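Local structure of glucosidase (Croceicoccus marinus, 5Z3K) at residues 54-59 against 106-111; 62-67 against 110-115; 381-386 against 410-415. The protein probably hydrolyses O-glycosidic bonds as a beta-glucosidase of glycoside hydrolase family 39. All blocks are in the same frame, centred on the assembly; numbering follows the deposited sequence.

Contact 1 (54-59 against 106-111); sequences VRSYDW and LFTIAS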
loop_
_atom_site.group_PDB
_atom_site.type_symbol
_atom_site.label_atom_id
_atom_site.label_comp_id
_atom_site.label_asym_id
_atom_site.label_seq_id
_atom_site.Cartn_x
_atom_site.Cartn_y
_atom_site.Cartn_z
ATOM N N VAL A 54 3.047 -3.863 6.269
ATOM C CA VAL A 54 3.957 -2.722 6.269
ATOM C C VAL A 54 5.198 -3.076 5.457
ATOM O O VAL A 54 5.899 -4.045 5.774
ATOM C CB VAL A 54 4.348 -2.287 7.687
ATOM C CG1 VAL A 54 5.351 -1.148 7.622
ATOM C CG2 VAL A 54 3.101 -1.872 8.480
ATOM N N ARG A 55 5.478 -2.274 4.431
ATOM C CA ARG A 55 6.727 -2.379 3.680
ATOM C C ARG A 55 7.831 -1.662 4.447
ATOM O O ARG A 55 7.627 -0.548 4.942
ATOM C CB ARG A 55 6.557 -1.763 2.287
ATOM C CG ARG A 55 7.735 -1.936 1.334
ATOM C CD ARG A 55 7.323 -1.574 -0.108
ATOM N NE ARG A 55 8.339 -1.988 -1.087
ATOM C CZ ARG A 55 9.272 -1.177 -1.596
ATOM N NH1 ARG A 55 9.324 0.106 -1.239
ATOM N NH2 ARG A 55 10.161 -1.653 -2.464
ATOM N N SER A 56 9.007 -2.294 4.544
ATOM C CA SER A 56 10.063 -1.809 5.425
ATOM C C SER A 56 11.019 -0.843 4.737
ATOM O O SER A 56 11.922 -0.312 5.397
ATOM C CB SER A 56 10.864 -2.990 5.978
ATOM O OG SER A 56 11.605 -3.632 4.935
ATOM N N TYR A 57 10.842 -0.602 3.438
ATOM C CA TYR A 57 11.865 0.088 2.651
ATOM C C TYR A 57 12.169 1.482 3.199
ATOM O O TYR A 57 13.331 1.912 3.210
ATOM C CB TYR A 57 11.413 0.158 1.188
ATOM C CG TYR A 57 12.396 0.854 0.274
ATOM C CD1 TYR A 57 13.517 0.184 -0.203
ATOM C CD2 TYR A 57 12.190 2.168 -0.130
ATOM C CE1 TYR A 57 14.428 0.814 -1.047
ATOM C CE2 TYR A 57 13.090 2.808 -0.984
ATOM C CZ TYR A 57 14.207 2.122 -1.432
ATOM O OH TYR A 57 15.107 2.756 -2.260
ATOM N N ASP A 58 11.160 2.192 3.707
ATOM C CA ASP A 58 11.434 3.548 4.173
ATOM C C ASP A 58 12.043 3.591 5.576
ATOM O O ASP A 58 12.529 4.649 5.993
ATOM C CB ASP A 58 10.160 4.388 4.079
ATOM C CG ASP A 58 9.712 4.560 2.636
ATOM O OD1 ASP A 58 10.522 5.030 1.808
ATOM O OD2 ASP A 58 8.577 4.173 2.307
ATOM N N TRP A 59 12.077 2.468 6.282
ATOM C CA TRP A 59 12.830 2.382 7.522
ATOM C C TRP A 59 14.329 2.541 7.250
ATOM O O TRP A 59 14.801 2.492 6.110
ATOM C CB TRP A 59 12.589 1.042 8.215
ATOM C CG TRP A 59 11.158 0.712 8.560
ATOM C CD1 TRP A 59 10.058 1.555 8.512
ATOM C CD2 TRP A 59 10.668 -0.555 9.011
ATOM N NE1 TRP A 59 8.930 0.878 8.906
ATOM C CE2 TRP A 59 9.273 -0.418 9.214
ATOM C CE3 TRP A 59 11.274 -1.795 9.268
ATOM C CZ2 TRP A 59 8.478 -1.475 9.667
ATOM C CZ3 TRP A 59 10.485 -2.850 9.702
ATOM C CH2 TRP A 59 9.091 -2.681 9.902
ATOM N N LEU A 106 6.351 -6.690 4.968
ATOM C CA LEU A 106 6.980 -6.907 3.668
ATOM C C LEU A 106 8.375 -6.313 3.794
ATOM O O LEU A 106 8.537 -5.086 3.830
ATOM C CB LEU A 106 6.175 -6.246 2.557
ATOM C CG LEU A 106 6.814 -6.181 1.173
ATOM C CD1 LEU A 106 6.899 -7.595 0.638
ATOM C CD2 LEU A 106 5.981 -5.300 0.249
ATOM N N PHE A 107 9.373 -7.177 3.944
ATOM C CA PHE A 107 10.725 -6.726 4.234
ATOM C C PHE A 107 11.479 -6.569 2.920
ATOM O O PHE A 107 11.757 -7.559 2.236
ATOM C CB PHE A 107 11.436 -7.697 5.172
ATOM C CG PHE A 107 12.650 -7.109 5.823
ATOM C CD1 PHE A 107 13.804 -6.874 5.082
ATOM C CD2 PHE A 107 12.626 -6.755 7.163
ATOM C CE1 PHE A 107 14.915 -6.314 5.669
ATOM C CE2 PHE A 107 13.736 -6.195 7.758
ATOM C CZ PHE A 107 14.884 -5.974 7.011
ATOM N N THR A 108 11.824 -5.331 2.578
ATOM C CA THR A 108 12.516 -5.056 1.328
ATOM C C THR A 108 14.021 -5.175 1.555
ATOM O O THR A 108 14.594 -4.451 2.377
ATOM C CB THR A 108 12.162 -3.676 0.774
ATOM O OG1 THR A 108 10.738 -3.572 0.606
ATOM C CG2 THR A 108 12.823 -3.458 -0.591
ATOM N N ILE A 109 14.643 -6.084 0.817
ATOM C CA ILE A 109 16.096 -6.260 0.786
ATOM C C ILE A 109 16.663 -5.307 -0.263
ATOM O O ILE A 109 16.490 -5.525 -1.467
ATOM C CB ILE A 109 16.460 -7.717 0.462
ATOM C CG1 ILE A 109 15.836 -8.660 1.504
ATOM C CG2 ILE A 109 17.987 -7.900 0.363
ATOM C CD1 ILE A 109 15.861 -10.121 1.132
ATOM N N ALA A 110 17.359 -4.260 0.181
ATOM C CA ALA A 110 17.888 -3.257 -0.740
ATOM C C ALA A 110 19.094 -2.564 -0.126
ATOM O O ALA A 110 19.243 -2.506 1.098
ATOM C CB ALA A 110 16.827 -2.210 -1.103
ATOM N N SER A 111 19.945 -2.009 -0.996
ATOM C CA SER A 111 21.093 -1.241 -0.536
ATOM C C SER A 111 20.638 0.134 -0.047
ATOM O O SER A 111 19.444 0.457 -0.022
ATOM C CB SER A 111 22.135 -1.101 -1.650
ATOM O OG SER A 111 21.694 -0.172 -2.633
HETATM O O HOH W 1 14.142 -2.826 4.482
#
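Arg55 and Leu106 are paired on neighbouring parallel strands of the eight-stranded barrel, bridged by Leu106 N to Val54 O at 2.8 Å and Ser56 N to Leu106 O at 2.9 Å, the second running nearly along the C=O axis. The side chain of Arg55 leaves with CG anti to its own N (chi1 -174°) and stays extended to NE, which carries it obliquely across Leu106 and Thr108. CB lies beside Leu106 CD2; CG packs against the same methyl, 3.9 Å away, and also borders Thr108 OG1; CD keeps to both. At the tip, Thr108 OG1 sits over one guanidinium face, 3.3 Å from Arg55 NE, without a hydrogen bond. Both groups turn instead to Glu153, whose OE2 is hydrogen-bonded to Thr108 OG1 and forms a salt bridge with Arg55 NE, while Asp156 OD2 pairs with Arg55 NH2. One residue further along, Ser56 OG accepts from Thr108 N at 2.9 Å, lies over one face of the Phe107 ring, and meets a water bound to Thr108 O. Tyr57 adds its ring edge to Ala110 CB. Two carboxylates thus balance the buried guanidinium charge and probably fix the group's rotation.

Contact 2 (62-67 against 110-115); sequences RLDTID and ASEIPA
Arg62 and Asp64 each reach across to the backbone of 110-115, so side-chain-to-backbone hydrogen bonds dominate. Arg62 NH1 donates twice: to Ser111 O at 3.0 Å, in the carbonyl plane, and to Ile113 O at 3.1 Å, on a lone pair and near the guanidinium plane. The chain bends at chi2 (-70°), which folds Arg62 CD to 3.3 Å from Ser111 O. A water joins Arg62 NH2 to Ile113 O. At Asp64, the backbone N of Glu112 points nearly straight (167°) at OD1, 2.9 Å away, but meets it from above the carboxylate plane; Asn116 is a second donor to OD1.

Backbone pairing is slighter. Leu63 N makes a weak bond to Ala110 O, and Ser111 CA brings a C-H contact to Leu63 O; a second water accepts from Ala110 N and, weakly, from Leu63 N.

Charges meet without bonding. Glu112 OE1 is 4.1 Å from Arg62 NH1, well out of the guanidinium plane although the two flat groups are almost parallel, and it bonds His311 instead.

Packing falls first to the aliphatic part of Arg62, CB against Ala110 O and CG against Glu112 OE2; Glu112 CB lies 3.4 Å from Asp64 OD2. An inverse gamma turn centred on Glu112 and a cis peptide before Pro114 shape the second segment. The whole is a clasp between the loops that follow the second and third strands of a TIM barrel, at the C-terminal rim where such folds carry their active sites.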
loop_
_atom_site.group_PDB
_atom_site.type_symbol
_atom_site.label_atom_id
_atom_site.label_comp_id
_atom_site.label_asym_id
_atom_site.label_seq_id
_atom_site.Cartn_x
_atom_site.Cartn_y
_atom_site.Cartn_z
ATOM N N ARG A 62 18.283 -1.117 5.699
ATOM C CA ARG A 62 18.836 -1.508 4.413
ATOM C C ARG A 62 20.000 -2.471 4.606
ATOM O O ARG A 62 20.754 -2.384 5.580
ATOM C CB ARG A 62 19.302 -0.276 3.633
ATOM C CG ARG A 62 18.213 0.742 3.386
ATOM C CD ARG A 62 17.199 0.230 2.395
ATOM N NE ARG A 62 16.174 1.245 2.182
ATOM C CZ ARG A 62 16.310 2.314 1.400
ATOM N NH1 ARG A 62 17.432 2.521 0.712
ATOM N NH2 ARG A 62 15.307 3.177 1.295
ATOM N N LEU A 63 20.135 -3.402 3.667
ATOM C CA LEU A 63 21.305 -4.274 3.609
ATOM C C LEU A 63 22.240 -3.638 2.584
ATOM O O LEU A 63 22.189 -3.955 1.396
ATOM C CB LEU A 63 20.924 -5.704 3.233
ATOM C CG LEU A 63 22.145 -6.624 3.076
ATOM C CD1 LEU A 63 22.980 -6.587 4.345
ATOM C CD2 LEU A 63 21.748 -8.054 2.724
ATOM N N ASP A 64 23.067 -2.698 3.042
ATOM C CA ASP A 64 23.927 -1.985 2.110
ATOM C C ASP A 64 25.022 -2.917 1.593
ATOM O O ASP A 64 25.445 -3.855 2.276
ATOM C CB ASP A 64 24.534 -0.741 2.763
ATOM C CG ASP A 64 24.860 0.357 1.747
ATOM O OD1 ASP A 64 24.459 0.234 0.572
ATOM O OD2 ASP A 64 25.505 1.362 2.118
ATOM N N THR A 65 25.439 -2.679 0.353
ATOM C CA THR A 65 26.401 -3.540 -0.317
ATOM C C THR A 65 27.833 -3.036 -0.184
ATOM O O THR A 65 28.750 -3.659 -0.719
ATOM C CB THR A 65 26.036 -3.695 -1.798
ATOM O OG1 THR A 65 25.753 -2.409 -2.360
ATOM C CG2 THR A 65 24.809 -4.589 -1.947
ATOM N N ILE A 66 28.039 -1.913 0.490
ATOM C CA ILE A 66 29.347 -1.498 0.963
ATOM C C ILE A 66 29.236 -1.309 2.475
ATOM O O ILE A 66 28.148 -1.382 3.049
ATOM C CB ILE A 66 29.841 -0.214 0.274
ATOM C CG1 ILE A 66 28.879 0.943 0.578
ATOM C CG2 ILE A 66 29.999 -0.436 -1.237
ATOM C CD1 ILE A 66 29.204 2.227 -0.140
ATOM N N ASP A 67 30.375 -1.069 3.116
ATOM C CA ASP A 67 30.364 -0.800 4.548
ATOM C C ASP A 67 29.634 0.506 4.819
ATOM O O ASP A 67 29.808 1.494 4.101
ATOM C CB ASP A 67 31.793 -0.728 5.107
ATOM C CG ASP A 67 32.499 -2.084 5.124
ATOM O OD1 ASP A 67 31.961 -3.064 4.568
ATOM O OD2 ASP A 67 33.612 -2.164 5.696
ATOM N N ALA A 110 17.359 -4.260 0.181
ATOM C CA ALA A 110 17.888 -3.257 -0.740
ATOM C C ALA A 110 19.094 -2.564 -0.126
ATOM O O ALA A 110 19.243 -2.506 1.098
ATOM C CB ALA A 110 16.827 -2.210 -1.103
ATOM N N SER A 111 19.945 -2.009 -0.996
ATOM C CA SER A 111 21.093 -1.241 -0.536
ATOM C C SER A 111 20.638 0.134 -0.047
ATOM O O SER A 111 19.444 0.457 -0.022
ATOM C CB SER A 111 22.135 -1.101 -1.650
ATOM O OG SER A 111 21.694 -0.172 -2.633
ATOM N N GLU A 112 21.611 0.962 0.345
ATOM C CA GLU A 112 21.341 2.308 0.853
ATOM C C GLU A 112 21.123 3.290 -0.305
ATOM O O GLU A 112 21.876 4.241 -0.524
ATOM C CB GLU A 112 22.473 2.759 1.770
ATOM C CG GLU A 112 22.216 4.068 2.478
ATOM C CD GLU A 112 20.811 4.150 3.056
ATOM O OE1 GLU A 112 20.050 5.046 2.647
ATOM O OE2 GLU A 112 20.480 3.311 3.920
ATOM N N ILE A 113 20.067 3.026 -1.062
ATOM C CA ILE A 113 19.617 3.946 -2.114
ATOM C C ILE A 113 19.136 5.243 -1.471
ATOM O O ILE A 113 18.284 5.192 -0.565
ATOM C CB ILE A 113 18.495 3.302 -2.935
ATOM C CG1 ILE A 113 19.000 2.038 -3.639
ATOM C CG2 ILE A 113 17.881 4.320 -3.898
ATOM C CD1 ILE A 113 17.911 0.994 -3.914
ATOM N N PRO A 114 19.582 6.430 -1.943
ATOM C CA PRO A 114 20.417 6.633 -3.137
ATOM C C PRO A 114 21.921 6.753 -2.905
ATOM O O PRO A 114 22.649 6.924 -3.876
ATOM C CB PRO A 114 19.897 7.966 -3.679
ATOM C CG PRO A 114 19.609 8.740 -2.429
ATOM C CD PRO A 114 19.087 7.715 -1.420
ATOM N N ALA A 115 22.388 6.698 -1.660
ATOM C CA ALA A 115 23.817 6.898 -1.437
ATOM C C ALA A 115 24.633 5.836 -2.160
ATOM O O ALA A 115 25.685 6.135 -2.740
ATOM C CB ALA A 115 24.124 6.902 0.060
HETATM O O HOH W 2 15.542 5.257 -0.576
HETATM O O HOH W 3 17.145 -4.373 3.270
#

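Contact 3 (381-386 against 410-415); sequences DMYLTA and PPRRVD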
loop_
_atom_site.group_PDB
_atom_site.type_symbol
_atom_site.label_atom_id
_atom_site.label_comp_id
_atom_site.label_asym_id
_atom_site.label_seq_id
_atom_site.Cartn_x
_atom_site.Cartn_y
_atom_site.Cartn_z
ATOM N N ASP A 381 -10.545 18.549 -14.808
ATOM C CA ASP A 381 -10.798 18.672 -16.245
ATOM C C ASP A 381 -9.536 18.489 -17.073
ATOM O O ASP A 381 -9.558 17.811 -18.106
ATOM C CB ASP A 381 -11.416 20.035 -16.566
ATOM C CG ASP A 381 -12.719 20.263 -15.856
ATOM O OD1 ASP A 381 -13.555 19.338 -15.840
ATOM O OD2 ASP A 381 -12.901 21.365 -15.299
HETATM N N MSE A 382 -8.424 19.080 -16.648
HETATM C CA MSE A 382 -7.247 19.041 -17.498
HETATM C C MSE A 382 -6.734 17.616 -17.660
HETATM O O MSE A 382 -6.025 17.323 -18.616
HETATM C CB MSE A 382 -6.148 19.946 -16.961
HETATM C CG MSE A 382 -5.685 19.593 -15.586
HETATM SE SE MSE A 382 -4.016 20.515 -15.166
HETATM C CE MSE A 382 -4.163 20.391 -13.246
ATOM N N TYR A 383 -7.121 16.717 -16.756
ATOM C CA TYR A 383 -6.727 15.320 -16.890
ATOM C C TYR A 383 -7.740 14.484 -17.664
ATOM O O TYR A 383 -7.530 13.277 -17.830
ATOM C CB TYR A 383 -6.462 14.711 -15.505
ATOM C CG TYR A 383 -5.213 15.275 -14.860
ATOM C CD1 TYR A 383 -3.943 14.836 -15.234
ATOM C CD2 TYR A 383 -5.303 16.270 -13.896
ATOM C CE1 TYR A 383 -2.797 15.376 -14.647
ATOM C CE2 TYR A 383 -4.178 16.808 -13.317
ATOM C CZ TYR A 383 -2.931 16.364 -13.684
ATOM O OH TYR A 383 -1.833 16.926 -13.071
ATOM N N LEU A 384 -8.807 15.098 -18.176
ATOM C CA LEU A 384 -9.763 14.402 -19.034
ATOM C C LEU A 384 -9.511 14.652 -20.519
ATOM O O LEU A 384 -10.297 14.202 -21.358
ATOM C CB LEU A 384 -11.189 14.797 -18.656
ATOM C CG LEU A 384 -11.569 14.293 -17.255
ATOM C CD1 LEU A 384 -12.799 15.004 -16.703
ATOM C CD2 LEU A 384 -11.772 12.781 -17.259
ATOM N N THR A 385 -8.428 15.344 -20.857
ATOM C CA THR A 385 -8.004 15.521 -22.238
ATOM C C THR A 385 -7.088 14.370 -22.635
ATOM O O THR A 385 -6.146 14.045 -21.910
ATOM C CB THR A 385 -7.273 16.853 -22.392
ATOM O OG1 THR A 385 -8.115 17.913 -21.923
ATOM C CG2 THR A 385 -6.900 17.099 -23.843
ATOM N N ALA A 386 -7.361 13.754 -23.784
ATOM C CA ALA A 386 -6.484 12.695 -24.260
ATOM C C ALA A 386 -5.114 13.266 -24.611
ATOM O O ALA A 386 -4.997 14.395 -25.091
ATOM C CB ALA A 386 -7.090 11.992 -25.478
ATOM N N PRO A 410 -1.305 4.397 -19.282
ATOM C CA PRO A 410 -2.493 3.967 -20.013
ATOM C C PRO A 410 -3.183 5.155 -20.658
ATOM O O PRO A 410 -2.978 6.305 -20.243
ATOM C CB PRO A 410 -3.372 3.322 -18.927
ATOM C CG PRO A 410 -2.885 3.872 -17.637
ATOM C CD PRO A 410 -1.434 4.201 -17.822
ATOM N N PRO A 411 -3.980 4.928 -21.698
ATOM C CA PRO A 411 -4.788 6.022 -22.245
ATOM C C PRO A 411 -5.713 6.584 -21.180
ATOM O O PRO A 411 -6.318 5.843 -20.397
ATOM C CB PRO A 411 -5.577 5.357 -23.377
ATOM C CG PRO A 411 -5.513 3.893 -23.090
ATOM C CD PRO A 411 -4.203 3.662 -22.412
ATOM N N ARG A 412 -5.815 7.904 -21.146
ATOM C CA ARG A 412 -6.685 8.533 -20.168
ATOM C C ARG A 412 -8.144 8.179 -20.435
ATOM O O ARG A 412 -8.569 8.020 -21.584
ATOM C CB ARG A 412 -6.498 10.039 -20.194
ATOM C CG ARG A 412 -5.184 10.482 -19.620
ATOM C CD ARG A 412 -5.062 11.959 -19.751
ATOM N NE ARG A 412 -3.903 12.447 -19.029
ATOM C CZ ARG A 412 -3.422 13.673 -19.159
ATOM N NH1 ARG A 412 -4.015 14.530 -19.988
ATOM N NH2 ARG A 412 -2.354 14.035 -18.463
ATOM N N ARG A 413 -8.912 8.043 -19.350
ATOM C CA ARG A 413 -10.344 7.734 -19.418
ATOM C C ARG A 413 -11.099 9.036 -19.662
ATOM O O ARG A 413 -11.623 9.674 -18.743
ATOM C CB ARG A 413 -10.808 7.057 -18.133
ATOM C CG ARG A 413 -10.193 5.702 -17.878
ATOM C CD ARG A 413 -11.018 4.927 -16.862
ATOM N NE ARG A 413 -11.119 5.653 -15.596
ATOM C CZ ARG A 413 -12.183 5.629 -14.804
ATOM N NH1 ARG A 413 -13.250 4.906 -15.137
ATOM N NH2 ARG A 413 -12.170 6.317 -13.669
ATOM N N VAL A 414 -11.154 9.440 -20.934
ATOM C CA VAL A 414 -11.653 10.774 -21.256
ATOM C C VAL A 414 -13.134 10.921 -20.946
ATOM O O VAL A 414 -13.625 12.048 -20.814
ATOM C CB VAL A 414 -11.386 11.117 -22.734
ATOM C CG1 VAL A 414 -9.886 11.168 -23.015
ATOM C CG2 VAL A 414 -12.078 10.122 -23.636
ATOM N N ASP A 415 -13.862 9.816 -20.816
ATOM C CA ASP A 415 -15.291 9.851 -20.516
ATOM C C ASP A 415 -15.591 9.732 -19.024
ATOM O O ASP A 415 -16.764 9.630 -18.638
ATOM C CB ASP A 415 -16.013 8.740 -21.284
ATOM C CG ASP A 415 -15.895 8.907 -22.791
ATOM O OD1 ASP A 415 -16.001 10.060 -23.266
ATOM O OD2 ASP A 415 -15.684 7.896 -23.495
#
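Arg412 starts with CG anti to its carbonyl carbon (chi1 -71°) and then runs extended from CG to NE, a reach that delivers the guanidinium to the backbone of residues 383-385. Val414, with CG1 likewise anti to its carbonyl carbon, places that methyl against Ala386 CB. Arg412 NH1 gives the one hydrogen bond between the segments, to Thr385 O at 2.9 Å and 163°; the acceptor lies in the guanidinium plane, and the donor in the carbonyl plane. Arg412 CD is near two backbone oxygens, 3.2 Å from Thr385 O and 3.4 Å from Tyr383 O. Tyr383 CD1 lies over one guanidinium face, 3.7 Å from Arg412 NH2, which approaches the ring obliquely; with the planes 70° apart, the two do not stack. Replacing Arg412 with an alanine would probably leave Thr385 O without this donor and open a gap beside the Tyr383 ring.

Val414 CG1 and Ala386 CB, 3.8 Å apart, form the apolar contact. Carbon-oxygen packing adds Val414 CG1 on Leu384 O and Leu384 CD2 3.4 Å from Arg413 O, Arg413 being the centre of an inverse gamma turn. The 3-10 segment 381-383, with Leu384 N bonded to Asp381 O, presents Tyr383 O; Thr385 O follows just after it.

NH2 of Arg412 also bonds Asn232 O, and Arg413 forms a salt bridge with Asp235. These tie the surface loops flanking strands 391-394 and 405-408 to the connection between barrel strand 223-229 and helix 238-252.

Contacts 1 and 2 are buried neighbours with centres 12 Å apart, sharing Ala110 and Ser111: the first joins two barrel strands, the second the loops that continue them. They touch directly, through a probable hydrogen bond from Arg62 NH2 to Tyr57 O. Contact 3 lies at the surface, about 34 Å from contact 1 and 39 Å from contact 2 between centres, and joins loops outside the barrel strands. An arginine is central to each, but its partners change with place: carboxylates beyond the segments in contact 1, and chiefly backbone carbonyls in contacts 2 and 3. Regular strand pairing occurs in contact 1 alone; contact 3 adds exposed apolar packing.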